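Local atomic coordinates of rhomboid protease GlpG (Haemophilus influenzae, PDB entry 2NR9), a protein that is a rhomboid-family serine protease that probably cleaves transmembrane segments within the inner membrane, using a serine-histidine dyad. Residues 78-83 against 123-128. The protein carries 2 engineered substitutions. Sequence-based numbering, arbitrary orientation.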
loop_
_atom_site.group_PDB
_atom_site.type_symbol
_atom_site.label_atom_id
_atom_site.label_comp_id
_atom_site.label_asym_id
_atom_site.label_seq_id
_atom_site.Cartn_x
_atom_site.Cartn_y
_atom_site.Cartn_z
ATOM N N GLY A 78 -9.871 0.152 2.979
ATOM C CA GLY A 78 -11.152 0.486 3.604
ATOM C C GLY A 78 -11.515 -0.488 4.712
ATOM O O GLY A 78 -11.935 -0.076 5.792
ATOM N N MET A 79 -11.380 -1.788 4.440
ATOM C CA MET A 79 -11.624 -2.800 5.472
ATOM C C MET A 79 -10.820 -2.483 6.720
ATOM O O MET A 79 -11.343 -2.537 7.830
ATOM C CB MET A 79 -11.240 -4.198 4.989
ATOM C CG MET A 79 -12.175 -4.802 3.977
ATOM S SD MET A 79 -11.763 -6.533 3.694
ATOM C CE MET A 79 -12.859 -6.913 2.318
ATOM N N ILE A 80 -9.528 -2.216 6.537
ATOM C CA ILE A 80 -8.640 -1.895 7.657
ATOM C C ILE A 80 -9.127 -0.670 8.413
ATOM O O ILE A 80 -9.239 -0.688 9.638
ATOM C CB ILE A 80 -7.176 -1.658 7.188
ATOM C CG1 ILE A 80 -6.570 -2.958 6.658
ATOM C CG2 ILE A 80 -6.326 -1.117 8.334
ATOM C CD1 ILE A 80 -5.113 -2.828 6.244
ATOM N N GLU A 81 -9.430 0.396 7.683
ATOM C CA GLU A 81 -9.901 1.614 8.321
ATOM C C GLU A 81 -11.183 1.387 9.121
ATOM O O GLU A 81 -11.284 1.798 10.276
ATOM C CB GLU A 81 -10.108 2.727 7.301
ATOM C CG GLU A 81 -10.574 4.022 7.930
ATOM C CD GLU A 81 -10.304 5.212 7.052
ATOM O OE1 GLU A 81 -10.181 5.025 5.828
ATOM O OE2 GLU A 81 -10.210 6.336 7.586
ATOM N N ARG A 82 -12.154 0.719 8.508
ATOM C CA ARG A 82 -13.435 0.468 9.165
ATOM C C ARG A 82 -13.335 -0.544 10.297
ATOM O O ARG A 82 -14.174 -0.564 11.192
ATOM C CB ARG A 82 -14.487 0.019 8.149
ATOM C CG ARG A 82 -15.024 1.137 7.276
ATOM C CD ARG A 82 -16.116 0.641 6.324
ATOM N NE ARG A 82 -15.580 -0.153 5.217
ATOM C CZ ARG A 82 -15.543 -1.482 5.189
ATOM N NH1 ARG A 82 -16.032 -2.185 6.203
ATOM N NH2 ARG A 82 -15.035 -2.109 4.135
ATOM N N THR A 83 -12.285 -1.353 10.287
ATOM C CA THR A 83 -12.138 -2.390 11.294
ATOM C C THR A 83 -11.180 -2.033 12.442
ATOM O O THR A 83 -11.479 -2.309 13.610
ATOM C CB THR A 83 -11.751 -3.734 10.657
ATOM O OG1 THR A 83 -12.676 -4.045 9.607
ATOM C CG2 THR A 83 -11.772 -4.840 11.691
ATOM N N LEU A 123 -2.731 -5.825 1.933
ATOM C CA LEU A 123 -3.188 -7.207 1.702
ATOM C C LEU A 123 -2.545 -8.155 2.709
ATOM O O LEU A 123 -3.186 -9.080 3.207
ATOM C CB LEU A 123 -2.861 -7.673 0.277
ATOM C CG LEU A 123 -3.480 -6.897 -0.888
ATOM C CD1 LEU A 123 -3.164 -7.585 -2.217
ATOM C CD2 LEU A 123 -4.981 -6.775 -0.698
ATOM N N GLY A 124 -1.267 -7.933 2.992
ATOM C CA GLY A 124 -0.558 -8.750 3.966
ATOM C C GLY A 124 -1.164 -8.623 5.356
ATOM O O GLY A 124 -1.311 -9.612 6.072
ATOM N N TYR A 125 -1.499 -7.394 5.741
ATOM C CA TYR A 125 -2.089 -7.128 7.050
ATOM C C TYR A 125 -3.436 -7.826 7.209
ATOM O O TYR A 125 -3.669 -8.532 8.186
ATOM C CB TYR A 125 -2.266 -5.628 7.258
ATOM C CG TYR A 125 -2.641 -5.258 8.666
ATOM C CD1 TYR A 125 -1.666 -5.019 9.616
ATOM C CD2 TYR A 125 -3.971 -5.171 9.054
ATOM C CE1 TYR A 125 -1.996 -4.689 10.908
ATOM C CE2 TYR A 125 -4.313 -4.838 10.352
ATOM C CZ TYR A 125 -3.320 -4.597 11.271
ATOM O OH TYR A 125 -3.646 -4.271 12.563
ATOM N N VAL A 126 -4.318 -7.621 6.240
ATOM C CA VAL A 126 -5.639 -8.228 6.266
ATOM C C VAL A 126 -5.554 -9.752 6.248
ATOM O O VAL A 126 -6.277 -10.430 6.982
ATOM C CB VAL A 126 -6.496 -7.750 5.082
ATOM C CG1 VAL A 126 -7.815 -8.522 5.027
ATOM C CG2 VAL A 126 -6.743 -6.250 5.180
ATOM N N PHE A 127 -4.641 -10.278 5.432
ATOM C CA PHE A 127 -4.443 -11.729 5.288
ATOM C C PHE A 127 -4.151 -12.457 6.598
ATOM O O PHE A 127 -4.825 -13.428 6.934
ATOM C CB PHE A 127 -3.332 -12.035 4.269
ATOM C CG PHE A 127 -2.939 -13.499 4.214
ATOM C CD1 PHE A 127 -3.609 -14.384 3.383
ATOM C CD2 PHE A 127 -1.911 -13.984 5.008
ATOM C CE1 PHE A 127 -3.255 -15.728 3.339
ATOM C CE2 PHE A 127 -1.557 -15.326 4.974
ATOM C CZ PHE A 127 -2.227 -16.197 4.136
ATOM N N ILE A 128 -3.101 -12.034 7.300
ATOM C CA ILE A 128 -2.723 -12.688 8.558
ATOM C C ILE A 128 -3.699 -12.393 9.689
ATOM O O ILE A 128 -3.855 -13.196 10.609
ATOM C CB ILE A 128 -1.281 -12.343 8.994
ATOM C CG1 ILE A 128 -1.051 -10.833 8.955
ATOM C CG2 ILE A 128 -0.275 -13.051 8.112
ATOM C CD1 ILE A 128 -1.782 -10.079 10.022
#
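Ile80 pushes one arm of its branched side chain between Tyr125 and Val126, a compact example of how one aliphatic side chain can pack against two consecutive residues of another membrane helix. The chain can be followed outward from CB, which points at the partner helix. There the side chain divides, and CG1, the branch that stands beside the backbone N (chi1 -67°), carries the contact. CG1 meets CG2 of Val126 at 3.6 Å, the tightest approach across the pair. An extended second torsion (chi2 -177°) then carries CD1 onward to the ring of Tyr125, which it meets obliquely, 3.8 Å from CD2 of Tyr125 and 4.1 Å from the CB of the same tyrosine. CD1 also keeps 3.9 Å from CG2 of Val126, so the methyl touches both neighbours.

All three residues are buried, and what joins them is purely apolar. The backbones come nearest at this same place, the CA atoms of Ile80 and Val126 being 7.1 Å apart. Tyr125 is apolar where it meets Ile80 but polar at its tip, where OH is hydrogen-bonded to OD2 of Asp183, tying the ring to helix 166-191 as well.

The contact thus brings the C-terminal part of helix 63-84 against helix 116-131, whose first residue is the nucleophile Ser116; the contact itself lies away from the active site. Leu92 of helix 86-108 touches both Ile80 and Tyr125, and Phe84, at the end of helix 63-84, meets the tyrosine ring edge-to-face.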